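Local coordinates for protein Rio2 kinase (Chaetomium thermophilum, PDB 4GYI) that is an atypical RIO-family kinase that binds ADP and magnesium, carries an active-site phosphoaspartate, and acts in an ATPase-dependent manner on the maturing pre-40S ribosomal subunit, at residues A[81-86]-A[126-131]; A[166-171]-A[178-183]. One frame throughout, in Å; residues are numbered along the deposited sequence.

Interaction 1: A[81-86]-A[126-131]; sequences GLDYLA and IHRLGR. With EDO (1,2-ethanediol), chain D.
The guanidinium of Arg128 meets the carboxylate of Asp83 at its edge, while CG2 of Ile126 lies over the centre of one guanidinium face, 3.5 Å above its plane. The hydroxyl O2 of a 1,2-ethanediol, probably from the crystallisation liquor, occupies another part of the edge. The grip is end-on and two-pronged, one nitrogen to each carboxylate oxygen, but the two planes are twisted 54° apart, and the two bonds are unequal. Arg128 NH2 reaches Asp83 OD2 at 2.8 Å, nearly straight (166°) and close to the guanidinium plane. Arg128 NH1 to Asp83 OD1, at 3.0 Å, is more bent, and the oxygen, offering its syn lone pair, is tilted out of that plane. Asp83 OD1 also accepts a hydrogen bond from His186 NE2, which gives it two donors, and Ile126 CG2 packs beside it at 3.9 Å. A bend at chi2 (-67°) carries the arginine tip to the helix although its CB points neither toward the helix nor away from it. The salt bridge fastens helix 79-92 of the N-terminal winged-helix domain to the loop just beyond strand 121-127, the strand of the kinase N-lobe sheet that bears the ADP-binding Lys125. At its NE, Arg128 forms a second salt bridge, to Asp110, whose other oxygen pairs with Arg131; the two acids would be expected to favour the charged arginine. CG of Arg128 in turn packs on one face of the Arg131 guanidinium. Between these arginines the chain makes a type II turn, with Gly130 adopting the positive phi that this turn favours. The diol O2 donates to His127 O at 2.7 Å and its O1 to Leu129 O at 2.9 Å, whereas the bond from Arg128 NH1 to O2 is weak at 3.5 Å.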
ATOM      1  N   GLY A  81      -3.035 -14.307   9.785  1.00 40.23           N
ATOM      2  CA  GLY A  81      -4.466 -14.542   9.645  1.00 30.75           C
ATOM      3  C   GLY A  81      -5.165 -13.534   8.745  1.00 31.75           C
ATOM      4  O   GLY A  81      -5.966 -13.914   7.880  1.00 34.33           O
ATOM      5  N   LEU A  82      -4.841 -12.253   8.934  1.00 28.96           N
ATOM      6  CA  LEU A  82      -5.392 -11.170   8.111  1.00 29.40           C
ATOM      7  C   LEU A  82      -4.962 -11.295   6.643  1.00 22.93           C
ATOM      8  O   LEU A  82      -5.785 -11.164   5.733  1.00 31.29           O
ATOM      9  CB  LEU A  82      -4.971  -9.798   8.692  1.00 25.15           C
ATOM     10  CG  LEU A  82      -5.709  -8.560   8.155  1.00 36.07           C
ATOM     11  CD1 LEU A  82      -7.187  -8.582   8.584  1.00 23.26           C
ATOM     12  CD2 LEU A  82      -5.035  -7.252   8.578  1.00 30.20           C
ATOM     13  N   ASP A  83      -3.661 -11.527   6.425  1.00 24.04           N
ATOM     14  CA  ASP A  83      -3.108 -11.843   5.092  1.00 23.35           C
ATOM     15  C   ASP A  83      -3.970 -12.913   4.409  1.00 32.10           C
ATOM     16  O   ASP A  83      -4.475 -12.717   3.297  1.00 30.09           O
ATOM     17  CB  ASP A  83      -1.668 -12.392   5.211  1.00 23.81           C
ATOM     18  CG  ASP A  83      -0.657 -11.357   5.725  1.00 39.85           C
ATOM     19  OD1 ASP A  83      -1.002 -10.157   5.837  1.00 34.35           O
ATOM     20  OD2 ASP A  83       0.506 -11.752   5.998  1.00 39.50           O
ATOM     21  N   TYR A  84      -4.150 -14.042   5.101  1.00 33.59           N
ATOM     22  CA  TYR A  84      -4.923 -15.162   4.555  1.00 36.71           C
ATOM     23  C   TYR A  84      -6.345 -14.736   4.206  1.00 38.63           C
ATOM     24  O   TYR A  84      -6.840 -15.045   3.128  1.00 30.61           O
ATOM     25  CB  TYR A  84      -4.964 -16.340   5.531  1.00 31.58           C
ATOM     26  CG  TYR A  84      -3.834 -17.334   5.372  1.00 40.44           C
ATOM     27  CD1 TYR A  84      -4.085 -18.706   5.353  1.00 45.34           C
ATOM     28  CD2 TYR A  84      -2.518 -16.910   5.255  1.00 45.14           C
ATOM     29  CE1 TYR A  84      -3.054 -19.622   5.229  1.00 45.52           C
ATOM     30  CE2 TYR A  84      -1.482 -17.819   5.121  1.00 37.79           C
ATOM     31  CZ  TYR A  84      -1.756 -19.171   5.112  1.00 50.10           C
ATOM     32  OH  TYR A  84      -0.721 -20.067   4.982  1.00 49.52           O
ATOM     33  N   LEU A  85      -6.988 -14.010   5.120  1.00 38.88           N
ATOM     34  CA  LEU A  85      -8.337 -13.514   4.873  1.00 42.82           C
ATOM     35  C   LEU A  85      -8.385 -12.613   3.646  1.00 39.98           C
ATOM     36  O   LEU A  85      -9.304 -12.717   2.845  1.00 35.20           O
ATOM     37  CB  LEU A  85      -8.878 -12.767   6.090  1.00 36.75           C
ATOM     38  CG  LEU A  85      -9.311 -13.665   7.241  1.00 39.08           C
ATOM     39  CD1 LEU A  85      -9.572 -12.844   8.487  1.00 28.72           C
ATOM     40  CD2 LEU A  85     -10.552 -14.470   6.847  1.00 41.74           C
ATOM     41  N   ALA A  86      -7.394 -11.734   3.503  1.00 34.74           N
ATOM     42  CA  ALA A  86      -7.317 -10.882   2.319  1.00 30.20           C
ATOM     43  C   ALA A  86      -7.190 -11.707   1.045  1.00 25.35           C
ATOM     44  O   ALA A  86      -7.877 -11.453   0.075  1.00 31.96           O
ATOM     45  CB  ALA A  86      -6.144  -9.902   2.429  1.00 27.64           C
ATOM     46  N   ILE A 126       0.912  -5.527   0.101  1.00 17.95           N
ATOM     47  CA  ILE A 126       0.428  -5.750   1.454  1.00 22.24           C
ATOM     48  C   ILE A 126       1.036  -4.704   2.375  1.00 26.02           C
ATOM     49  O   ILE A 126       2.243  -4.648   2.517  1.00 21.45           O
ATOM     50  CB  ILE A 126       0.844  -7.152   1.954  1.00 24.45           C
ATOM     51  CG1 ILE A 126       0.317  -8.228   0.976  1.00 28.80           C
ATOM     52  CG2 ILE A 126       0.309  -7.396   3.371  1.00 26.16           C
ATOM     53  CD1 ILE A 126       0.720  -9.666   1.348  1.00 29.07           C
ATOM     54  N   HIS A 127       0.215  -3.865   2.989  1.00 26.33           N
ATOM     55  CA  HIS A 127       0.742  -2.814   3.840  1.00 24.74           C
ATOM     56  C   HIS A 127       1.152  -3.344   5.207  1.00 29.45           C
ATOM     57  O   HIS A 127       0.443  -4.165   5.812  1.00 23.71           O
ATOM     58  CB  HIS A 127      -0.255  -1.663   3.974  1.00 22.69           C
ATOM     59  CG  HIS A 127      -0.384  -0.825   2.740  1.00 30.38           C
ATOM     60  ND1 HIS A 127       0.430   0.262   2.490  1.00 27.97           N
ATOM     61  CD2 HIS A 127      -1.225  -0.915   1.681  1.00 24.16           C
ATOM     62  CE1 HIS A 127       0.087   0.815   1.339  1.00 27.56           C
ATOM     63  NE2 HIS A 127      -0.914   0.120   0.827  1.00 31.90           N
ATOM     64  N   ARG A 128       2.307  -2.864   5.669  1.00 22.22           N
ATOM     65  CA  ARG A 128       2.966  -3.337   6.879  1.00 25.69           C
ATOM     66  C   ARG A 128       3.360  -2.217   7.848  1.00 30.79           C
ATOM     67  O   ARG A 128       4.486  -2.197   8.340  1.00 29.87           O
ATOM     68  CB  ARG A 128       4.238  -4.098   6.479  1.00 19.00           C
ATOM     69  CG  ARG A 128       3.942  -5.356   5.665  1.00 26.86           C
ATOM     70  CD  ARG A 128       3.206  -6.424   6.482  1.00 22.30           C
ATOM     71  NE  ARG A 128       3.191  -7.705   5.770  1.00 32.88           N
ATOM     72  CZ  ARG A 128       2.281  -8.662   5.931  1.00 33.09           C
ATOM     73  NH1 ARG A 128       1.281  -8.506   6.797  1.00 25.80           N
ATOM     74  NH2 ARG A 128       2.375  -9.782   5.220  1.00 32.01           N
ATOM     75  N   LEU A 129       2.448  -1.291   8.124  1.00 25.14           N
ATOM     76  CA  LEU A 129       2.723  -0.221   9.077  1.00 27.13           C
ATOM     77  C   LEU A 129       3.076  -0.840  10.441  1.00 27.16           C
ATOM     78  O   LEU A 129       2.485  -1.834  10.828  1.00 22.64           O
ATOM     79  CB  LEU A 129       1.489   0.697   9.213  1.00 28.21           C
ATOM     80  CG  LEU A 129       1.298   1.819   8.181  1.00 35.59           C
ATOM     81  CD1 LEU A 129       1.308   1.273   6.771  1.00 48.05           C
ATOM     82  CD2 LEU A 129      -0.004   2.546   8.413  1.00 31.34           C
ATOM     83  N   GLY A 130       4.049  -0.274  11.147  1.00 24.26           N
ATOM     84  CA  GLY A 130       4.431  -0.782  12.457  1.00 28.66           C
ATOM     85  C   GLY A 130       5.615  -1.733  12.452  1.00 34.46           C
ATOM     86  O   GLY A 130       6.202  -2.026  13.506  1.00 34.84           O
ATOM     87  N   ARG A 131       5.958  -2.235  11.271  1.00 33.65           N
ATOM     88  CA  ARG A 131       7.010  -3.248  11.145  1.00 35.57           C
ATOM     89  C   ARG A 131       8.366  -2.667  11.510  1.00 37.52           C
ATOM     90  O   ARG A 131       8.706  -1.576  11.082  1.00 34.70           O
ATOM     91  CB  ARG A 131       7.046  -3.819   9.728  1.00 42.59           C
ATOM     92  CG  ARG A 131       8.415  -4.270   9.259  1.00 48.78           C
ATOM     93  CD  ARG A 131       8.361  -4.738   7.804  1.00 51.30           C
ATOM     94  NE  ARG A 131       7.628  -5.994   7.662  1.00 36.91           N
ATOM     95  CZ  ARG A 131       7.311  -6.542   6.492  1.00 36.77           C
ATOM     96  NH1 ARG A 131       7.643  -5.935   5.356  1.00 31.41           N
ATOM     97  NH2 ARG A 131       6.659  -7.694   6.452  1.00 31.83           N
TER
HETATM   98  C1  EDO D 403       0.138  -4.782  10.119  1.00 40.01           C
HETATM   99  O1  EDO D 403       0.689  -3.658   9.427  1.00 35.21           O
HETATM  100  C2  EDO D 403       0.211  -5.997   9.209  1.00 36.45           C
HETATM  101  O2  EDO D 403      -0.330  -5.632   7.952  1.00 34.37           O

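Interaction 2: A[166-171]-A[178-183]. With EDO (1,2-ethanediol), chain E.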
ATOM      1  N   PHE A 166      -6.718   6.839  -4.198  1.00 31.34           N
ATOM      2  CA  PHE A 166      -5.888   7.762  -4.955  1.00 27.96           C
ATOM      3  C   PHE A 166      -5.446   7.176  -6.266  1.00 32.53           C
ATOM      4  O   PHE A 166      -5.355   7.892  -7.256  1.00 31.27           O
ATOM      5  CB  PHE A 166      -4.688   8.243  -4.149  1.00 33.54           C
ATOM      6  CG  PHE A 166      -5.030   9.333  -3.191  1.00 40.10           C
ATOM      7  CD1 PHE A 166      -5.974  10.289  -3.530  1.00 47.10           C
ATOM      8  CD2 PHE A 166      -4.429   9.404  -1.959  1.00 34.27           C
ATOM      9  CE1 PHE A 166      -6.310  11.299  -2.648  1.00 50.08           C
ATOM     10  CE2 PHE A 166      -4.757  10.418  -1.084  1.00 45.88           C
ATOM     11  CZ  PHE A 166      -5.705  11.357  -1.426  1.00 39.34           C
ATOM     12  N   MET A 167      -5.192   5.874  -6.294  1.00 29.91           N
ATOM     13  CA  MET A 167      -4.773   5.261  -7.543  1.00 32.43           C
ATOM     14  C   MET A 167      -5.933   5.276  -8.533  1.00 35.87           C
ATOM     15  O   MET A 167      -5.726   5.529  -9.712  1.00 34.00           O
ATOM     16  CB  MET A 167      -4.215   3.855  -7.309  1.00 35.41           C
ATOM     17  CG  MET A 167      -3.626   3.173  -8.543  1.00 46.58           C
ATOM     18  SD  MET A 167      -3.096   1.480  -8.139  1.00 38.73           S
ATOM     19  CE  MET A 167      -2.024   1.820  -6.728  1.00 28.63           C
ATOM     20  N   LYS A 168      -7.152   5.036  -8.055  1.00 31.50           N
ATOM     21  CA  LYS A 168      -8.320   5.170  -8.918  1.00 33.47           C
ATOM     22  C   LYS A 168      -8.476   6.583  -9.477  1.00 40.37           C
ATOM     23  O   LYS A 168      -8.668   6.765 -10.688  1.00 41.86           O
ATOM     24  CB  LYS A 168      -9.616   4.796  -8.189  1.00 44.77           C
ATOM     25  CG  LYS A 168      -9.905   3.313  -8.092  1.00 51.76           C
ATOM     26  CD  LYS A 168     -11.314   3.078  -7.578  1.00 60.79           C
ATOM     27  CE  LYS A 168     -12.353   3.700  -8.516  1.00 71.16           C
ATOM     28  NZ  LYS A 168     -13.735   3.812  -7.934  1.00 62.32           N
ATOM     29  N   ALA A 169      -8.430   7.581  -8.603  1.00 34.21           N
ATOM     30  CA  ALA A 169      -8.623   8.964  -9.045  1.00 37.13           C
ATOM     31  C   ALA A 169      -7.563   9.326 -10.075  1.00 39.04           C
ATOM     32  O   ALA A 169      -7.858   9.924 -11.102  1.00 44.23           O
ATOM     33  CB  ALA A 169      -8.572   9.948  -7.850  1.00 34.69           C
ATOM     34  N   LEU A 170      -6.322   8.935  -9.809  1.00 37.10           N
ATOM     35  CA  LEU A 170      -5.223   9.345 -10.668  1.00 27.14           C
ATOM     36  C   LEU A 170      -5.300   8.603 -11.983  1.00 27.38           C
ATOM     37  O   LEU A 170      -5.076   9.174 -13.043  1.00 33.97           O
ATOM     38  CB  LEU A 170      -3.876   9.083  -9.987  1.00 30.94           C
ATOM     39  CG  LEU A 170      -3.604  10.018  -8.814  1.00 32.94           C
ATOM     40  CD1 LEU A 170      -2.443   9.519  -7.988  1.00 33.72           C
ATOM     41  CD2 LEU A 170      -3.338  11.427  -9.336  1.00 34.42           C
ATOM     42  N   TYR A 171      -5.613   7.320 -11.904  1.00 25.92           N
ATOM     43  CA  TYR A 171      -5.707   6.498 -13.102  1.00 35.19           C
ATOM     44  C   TYR A 171      -6.804   7.014 -14.041  1.00 39.63           C
ATOM     45  O   TYR A 171      -6.612   7.084 -15.253  1.00 40.26           O
ATOM     46  CB  TYR A 171      -5.974   5.044 -12.729  1.00 25.71           C
ATOM     47  CG  TYR A 171      -6.020   4.122 -13.920  1.00 39.88           C
ATOM     48  CD1 TYR A 171      -4.852   3.659 -14.502  1.00 37.43           C
ATOM     49  CD2 TYR A 171      -7.233   3.716 -14.466  1.00 44.93           C
ATOM     50  CE1 TYR A 171      -4.883   2.822 -15.601  1.00 44.71           C
ATOM     51  CE2 TYR A 171      -7.273   2.874 -15.565  1.00 48.04           C
ATOM     52  CZ  TYR A 171      -6.092   2.431 -16.128  1.00 49.26           C
ATOM     53  OH  TYR A 171      -6.118   1.586 -17.217  1.00 62.13           O
ATOM     54  N   PRO A 178      -0.210   2.730 -11.910  1.00 33.39           N
ATOM     55  CA  PRO A 178      -0.693   1.387 -12.241  1.00 34.67           C
ATOM     56  C   PRO A 178      -2.212   1.369 -12.281  1.00 33.04           C
ATOM     57  O   PRO A 178      -2.840   2.189 -11.624  1.00 30.62           O
ATOM     58  CB  PRO A 178      -0.197   0.533 -11.061  1.00 29.28           C
ATOM     59  CG  PRO A 178       0.926   1.313 -10.467  1.00 32.95           C
ATOM     60  CD  PRO A 178       0.544   2.753 -10.648  1.00 32.47           C
ATOM     61  N   GLU A 179      -2.812   0.456 -13.036  1.00 32.08           N
ATOM     62  CA  GLU A 179      -4.266   0.306 -12.949  1.00 29.50           C
ATOM     63  C   GLU A 179      -4.668  -0.382 -11.648  1.00 31.68           C
ATOM     64  O   GLU A 179      -4.229  -1.498 -11.369  1.00 36.66           O
ATOM     65  CB  GLU A 179      -4.831  -0.481 -14.129  1.00 34.09           C
ATOM     66  CG  GLU A 179      -6.289  -0.858 -13.930  1.00 43.68           C
ATOM     67  CD  GLU A 179      -6.869  -1.618 -15.108  1.00 59.65           C
ATOM     68  OE1 GLU A 179      -6.294  -1.530 -16.213  1.00 53.03           O
ATOM     69  OE2 GLU A 179      -7.902  -2.296 -14.930  1.00 72.36           O
ATOM     70  N   PRO A 180      -5.502   0.281 -10.846  1.00 33.22           N
ATOM     71  CA  PRO A 180      -5.940  -0.362  -9.606  1.00 28.40           C
ATOM     72  C   PRO A 180      -6.973  -1.435  -9.947  1.00 36.03           C
ATOM     73  O   PRO A 180      -7.862  -1.191 -10.765  1.00 38.50           O
ATOM     74  CB  PRO A 180      -6.596   0.785  -8.835  1.00 34.96           C
ATOM     75  CG  PRO A 180      -7.171   1.681  -9.922  1.00 36.37           C
ATOM     76  CD  PRO A 180      -6.202   1.557 -11.106  1.00 33.54           C
ATOM     77  N   ILE A 181      -6.874  -2.609  -9.340  1.00 29.10           N
ATOM     78  CA  ILE A 181      -7.798  -3.689  -9.701  1.00 36.48           C
ATOM     79  C   ILE A 181      -8.754  -4.092  -8.579  1.00 40.46           C
ATOM     80  O   ILE A 181      -9.936  -4.263  -8.813  1.00 42.30           O
ATOM     81  CB  ILE A 181      -7.047  -4.925 -10.217  1.00 38.00           C
ATOM     82  CG1 ILE A 181      -6.249  -4.562 -11.477  1.00 36.07           C
ATOM     83  CG2 ILE A 181      -8.019  -6.063 -10.500  1.00 35.49           C
ATOM     84  CD1 ILE A 181      -5.214  -5.601 -11.863  1.00 36.08           C
ATOM     85  N   ALA A 182      -8.250  -4.247  -7.361  1.00 40.01           N
ATOM     86  CA  ALA A 182      -9.127  -4.613  -6.256  1.00 36.45           C
ATOM     87  C   ALA A 182      -8.469  -4.228  -4.957  1.00 31.37           C
ATOM     88  O   ALA A 182      -7.276  -3.967  -4.927  1.00 34.50           O
ATOM     89  CB  ALA A 182      -9.416  -6.099  -6.275  1.00 41.88           C
ATOM     90  N   GLN A 183      -9.236  -4.204  -3.877  1.00 31.74           N
ATOM     91  CA  GLN A 183      -8.668  -3.837  -2.586  1.00 30.55           C
ATOM     92  C   GLN A 183      -9.361  -4.637  -1.502  1.00 30.77           C
ATOM     93  O   GLN A 183     -10.586  -4.705  -1.470  1.00 41.98           O
ATOM     94  CB  GLN A 183      -8.827  -2.325  -2.345  1.00 34.60           C
ATOM     95  CG  GLN A 183      -8.178  -1.814  -1.063  1.00 35.80           C
ATOM     96  CD  GLN A 183      -9.075  -1.961   0.155  1.00 42.16           C
ATOM     97  OE1 GLN A 183     -10.260  -1.643   0.105  1.00 37.61           O
ATOM     98  NE2 GLN A 183      -8.513  -2.460   1.251  1.00 43.37           N
TER
HETATM   99  C1  EDO E 404     -12.005  -4.759   4.358  1.00 70.02           C
HETATM  100  O1  EDO E 404     -11.653  -3.797   5.369  1.00 78.41           O
HETATM  101  C2  EDO E 404     -12.039  -4.099   2.984  1.00 60.76           C
HETATM  102  O2  EDO E 404     -11.172  -2.955   2.957  1.00 66.11           O
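Pro180 presses its ring against Met167, Lys168 and Tyr171, packing helix 149-172 against edge strand 180-184 in the protein-kinase N-lobe, where helix C leads into the fourth strand of the sheet. The short segments run nearly antiparallel (158°), with axes 8.8 Å apart. Each ring carbon of the proline has its own neighbour: CB meets Met167 SD at 3.6 Å, CG lies 3.7 Å from Lys168 CG, and CD leans obliquely on the Tyr171 ring. Met167 lies alongside the proline and runs counter to it; with CG anti to the backbone N (chi1 -175°), its chain reaches inward until CG lies 3.3 Å from Pro178 O. Tyr171 takes the more exposed flank, where CA of Glu179 sits over its face in a CH-pi contact, 4.0 Å from the ring centroid. The extended glutamate then runs on across the ring, its OE1 ending 3.3 Å from Tyr171 OH.

Behind this layer, strand 187-191 pairs with the segment: Glu179 bonds to Ser191, and Ile181 and Ala182 share Val189 as partner, a classic bulge. Met190 backs both Met167 and Pro178, and Pro178 also touches the bound ADP, so the contact reaches the nucleotide pocket. Further along the strand, the Gln183 amide meets one hydroxyl, O2, of a 1,2-ethanediol with both ends: NE2 donates to it at 3.2 Å and OE1 accepts from it at 3.3 Å.

Overall arrangement
Interactions 1 and 2 reach the same five-stranded N-lobe sheet but bring different helices to it, and their centres lie 19 Å apart. Interaction 1 is fully buried and joins two domains through a small, charged contact at the end of inner strand 121-127. Interaction 2 is local, between elements only seven residues apart in the chain, and broader; it packs mostly apolar groups on outer strand 180-184, grading from the buried Met167 to exposed Lys168 and Tyr171. Helix 149-172 belongs to both surroundings, since Ser156 of that helix bonds to the backbone of 126-131. Interaction 2 borders the nucleotide pocket, whereas the Arg128 side chain of interaction 1 stays about 8 Å from ADP.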